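Local coordinates for nucleoporin NUP159 (Saccharomyces cerevisiae, PDB 1XIP), which is a nuclear pore complex component whose N-terminal beta-propeller domain serves in mRNA export by tethering the helicase Dbp5 to the pore, at residues A[20-28]-A[68-79]. Residues are numbered along the deposited sequence; the frame is centred on the assembly and turned at random.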
# COMPACT_ATOMS: atom_id res chain seq x y z
N LYS A 20 15.34 -11.88 5.52
CA LYS A 20 16.13 -11.97 6.74
C LYS A 20 15.53 -11.00 7.75
O LYS A 20 15.51 -9.79 7.52
CB LYS A 20 17.59 -11.62 6.46
CG LYS A 20 18.58 -12.45 7.26
CD LYS A 20 18.97 -11.78 8.59
CE LYS A 20 19.44 -12.82 9.63
NZ LYS A 20 20.94 -12.82 9.85
N PHE A 21 15.01 -11.55 8.86
CA PHE A 21 14.39 -10.74 9.90
C PHE A 21 15.42 -9.92 10.64
O PHE A 21 16.24 -10.44 11.40
CB PHE A 21 13.65 -11.62 10.90
CG PHE A 21 12.98 -10.85 11.99
CD1 PHE A 21 11.83 -10.08 11.73
CD2 PHE A 21 13.50 -10.86 13.30
CE1 PHE A 21 11.20 -9.35 12.76
CE2 PHE A 21 12.87 -10.13 14.33
CZ PHE A 21 11.72 -9.39 14.06
N LEU A 22 15.41 -8.62 10.40
CA LEU A 22 16.42 -7.77 10.98
C LEU A 22 16.06 -7.30 12.41
O LEU A 22 16.95 -7.15 13.24
CB LEU A 22 16.74 -6.61 10.05
CG LEU A 22 18.12 -6.66 9.38
CD1 LEU A 22 18.49 -8.05 8.93
CD2 LEU A 22 18.19 -5.71 8.22
N GLY A 23 14.77 -7.08 12.67
CA GLY A 23 14.30 -6.76 14.02
C GLY A 23 12.93 -6.07 14.08
O GLY A 23 12.34 -5.72 13.05
N GLN A 24 12.45 -5.88 15.31
CA GLN A 24 11.10 -5.36 15.54
C GLN A 24 10.98 -4.68 16.89
O GLN A 24 11.42 -5.22 17.90
CB GLN A 24 10.11 -6.50 15.51
CG GLN A 24 8.70 -6.08 15.43
CD GLN A 24 7.88 -7.12 14.70
OE1 GLN A 24 7.20 -6.81 13.70
NE2 GLN A 24 7.95 -8.37 15.18
N LYS A 25 10.35 -3.50 16.90
CA LYS A 25 10.14 -2.72 18.12
C LYS A 25 8.93 -1.80 17.97
O LYS A 25 8.61 -1.34 16.85
CB LYS A 25 11.39 -1.91 18.46
CG LYS A 25 12.34 -2.65 19.42
CD LYS A 25 13.74 -2.07 19.45
CE LYS A 25 14.79 -3.16 19.58
NZ LYS A 25 16.05 -2.63 20.16
N GLN A 26 8.24 -1.56 19.09
CA GLN A 26 7.19 -0.56 19.11
C GLN A 26 7.86 0.79 19.12
O GLN A 26 8.65 1.07 20.02
CB GLN A 26 6.30 -0.69 20.33
CG GLN A 26 5.20 0.39 20.33
CD GLN A 26 4.04 0.06 21.23
OE1 GLN A 26 4.25 -0.31 22.38
NE2 GLN A 26 2.84 0.21 20.73
N ILE A 27 7.59 1.59 18.11
CA ILE A 27 8.18 2.91 18.01
C ILE A 27 7.14 4.00 18.15
O ILE A 27 7.50 5.19 18.29
CB ILE A 27 8.96 3.08 16.68
CG1 ILE A 27 8.02 2.98 15.48
CG2 ILE A 27 10.15 2.07 16.62
CD1 ILE A 27 8.48 3.75 14.27
N LEU A 28 5.87 3.62 18.13
CA LEU A 28 4.78 4.59 18.23
C LEU A 28 3.60 3.99 18.98
O LEU A 28 3.52 2.79 19.11
CB LEU A 28 4.35 5.04 16.83
CG LEU A 28 5.32 5.89 16.02
CD1 LEU A 28 4.80 6.02 14.58
CD2 LEU A 28 5.43 7.24 16.67
N LEU A 68 16.60 5.10 13.23
CA LEU A 68 15.56 4.09 13.27
C LEU A 68 16.12 2.71 12.97
O LEU A 68 15.82 1.74 13.65
CB LEU A 68 14.45 4.46 12.29
CG LEU A 68 13.29 3.49 12.14
CD1 LEU A 68 12.53 3.37 13.44
CD2 LEU A 68 12.38 3.96 10.98
N ARG A 69 16.97 2.63 11.95
CA ARG A 69 17.63 1.38 11.63
C ARG A 69 18.34 0.83 12.87
O ARG A 69 18.09 -0.30 13.27
CB ARG A 69 18.60 1.55 10.47
CG ARG A 69 18.96 0.24 9.79
CD ARG A 69 20.45 -0.08 9.89
NE ARG A 69 20.78 -1.51 9.72
CZ ARG A 69 21.26 -2.05 8.60
NH1 ARG A 69 21.45 -1.29 7.51
NH2 ARG A 69 21.55 -3.35 8.56
N ASP A 70 19.18 1.66 13.49
CA ASP A 70 20.02 1.26 14.62
C ASP A 70 19.20 0.91 15.85
O ASP A 70 19.57 0.00 16.61
CB ASP A 70 20.99 2.38 14.96
CG ASP A 70 22.14 2.49 13.98
OD1 ASP A 70 22.20 1.68 13.02
OD2 ASP A 70 23.04 3.36 14.07
N HIS A 71 18.11 1.64 16.06
CA HIS A 71 17.20 1.36 17.17
C HIS A 71 16.58 -0.04 17.03
O HIS A 71 16.49 -0.79 18.00
CB HIS A 71 16.10 2.43 17.24
CG HIS A 71 15.08 2.17 18.31
ND1 HIS A 71 15.39 2.20 19.66
CD2 HIS A 71 13.77 1.87 18.23
CE1 HIS A 71 14.30 1.93 20.36
NE2 HIS A 71 13.30 1.72 19.52
N ILE A 72 16.17 -0.38 15.82
CA ILE A 72 15.49 -1.64 15.56
C ILE A 72 16.46 -2.83 15.58
O ILE A 72 16.13 -3.89 16.12
CB ILE A 72 14.76 -1.57 14.21
CG1 ILE A 72 13.67 -0.48 14.22
CG2 ILE A 72 14.24 -2.93 13.80
CD1 ILE A 72 12.43 -0.81 15.00
N THR A 73 17.64 -2.66 15.01
CA THR A 73 18.57 -3.78 14.82
C THR A 73 19.52 -4.03 15.99
O THR A 73 19.91 -5.18 16.24
CB THR A 73 19.33 -3.65 13.46
OG1 THR A 73 19.98 -2.38 13.37
CG2 THR A 73 18.34 -3.62 12.32
N SER A 74 19.90 -2.98 16.70
CA SER A 74 20.67 -3.13 17.94
C SER A 74 19.77 -2.86 19.15
O SER A 74 18.58 -2.56 19.00
CB SER A 74 21.92 -2.22 17.93
OG SER A 74 21.58 -0.87 18.20
N ASP A 75 20.32 -2.99 20.36
CA ASP A 75 19.52 -2.77 21.57
C ASP A 75 20.16 -1.70 22.46
O ASP A 75 20.05 -1.73 23.69
CB ASP A 75 19.30 -4.10 22.35
CG ASP A 75 17.85 -4.65 22.20
OD1 ASP A 75 17.06 -4.58 23.18
OD2 ASP A 75 17.41 -5.16 21.14
N SER A 76 20.81 -0.73 21.81
CA SER A 76 21.68 0.22 22.52
C SER A 76 21.37 1.69 22.21
O SER A 76 21.85 2.59 22.92
CB SER A 76 23.16 -0.07 22.20
OG SER A 76 23.49 0.38 20.88
N THR A 77 20.58 1.94 21.15
CA THR A 77 20.30 3.31 20.72
C THR A 77 18.81 3.65 20.79
O THR A 77 18.00 3.04 20.07
CB THR A 77 20.89 3.59 19.30
OG1 THR A 77 19.84 4.00 18.40
CG2 THR A 77 21.44 2.31 18.67
N PRO A 78 18.45 4.63 21.63
CA PRO A 78 17.05 5.00 21.84
C PRO A 78 16.50 5.72 20.61
O PRO A 78 17.29 6.25 19.81
CB PRO A 78 17.11 5.97 23.02
CG PRO A 78 18.47 5.78 23.60
CD PRO A 78 19.35 5.46 22.44
N LEU A 79 15.18 5.70 20.43
CA LEU A 79 14.57 6.42 19.32
C LEU A 79 14.16 7.80 19.76
O LEU A 79 13.26 7.97 20.59
CB LEU A 79 13.37 5.67 18.76
CG LEU A 79 13.20 5.58 17.22
CD1 LEU A 79 11.75 5.85 16.82
CD2 LEU A 79 14.14 6.48 16.44
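The imidazole of His71 is sandwiched between the aliphatic part of Lys25 and Leu79. Lys25 CD makes a CH-pi contact over one face, offset toward the rim and 4.1 Å from the ring centroid, while Leu79 CB covers the opposite face above its centre. Ile27 CG2 meets the ring edge at CD2. A hydrogen bond of 2.8 Å from His71 ND1 to Thr77 O, which lies nearly in the ring plane, fixes the rotation of the imidazole and ties the loop back to the helix.

Where it crosses the ring, the Lys25 chain bends about CG-CD (chi3 -143°) and carries its ammonium to the C-terminal end of helix 65-73. There NZ donates to His71 O at 2.9 Å, almost in line with the carbonyl (175°), and to Ser74 O at 2.8 Å, and adds a weak bond within a salt bridge to Asp75 OD2. The positive charge thus sits among carbonyls at the negative end of the helix dipole, which would probably favour it. A methionine in place of Lys25 would probably leave Asp75 without its cationic mate and the carbonyls of His71 and Ser74 without this donor.

Beside this polar grip, Ile72 CG2 presses on the backbone of Gly23 at 3.4 Å from its carbonyl carbon, and its CD1 touches both Lys25 CB and Ile27 CG2. Ile27 also reaches Leu68 through its CD1 and Leu79 CD1 through its CB.

Leu22 and Gly23 form a classic beta bulge opposite Ile377, in the edge strand 18-26. Residues 68-73, the end of the helix that follows strand 59-64, run at 94° to residues 20-26, joining neighbouring four-stranded antiparallel sheets, the blades of a beta-propeller.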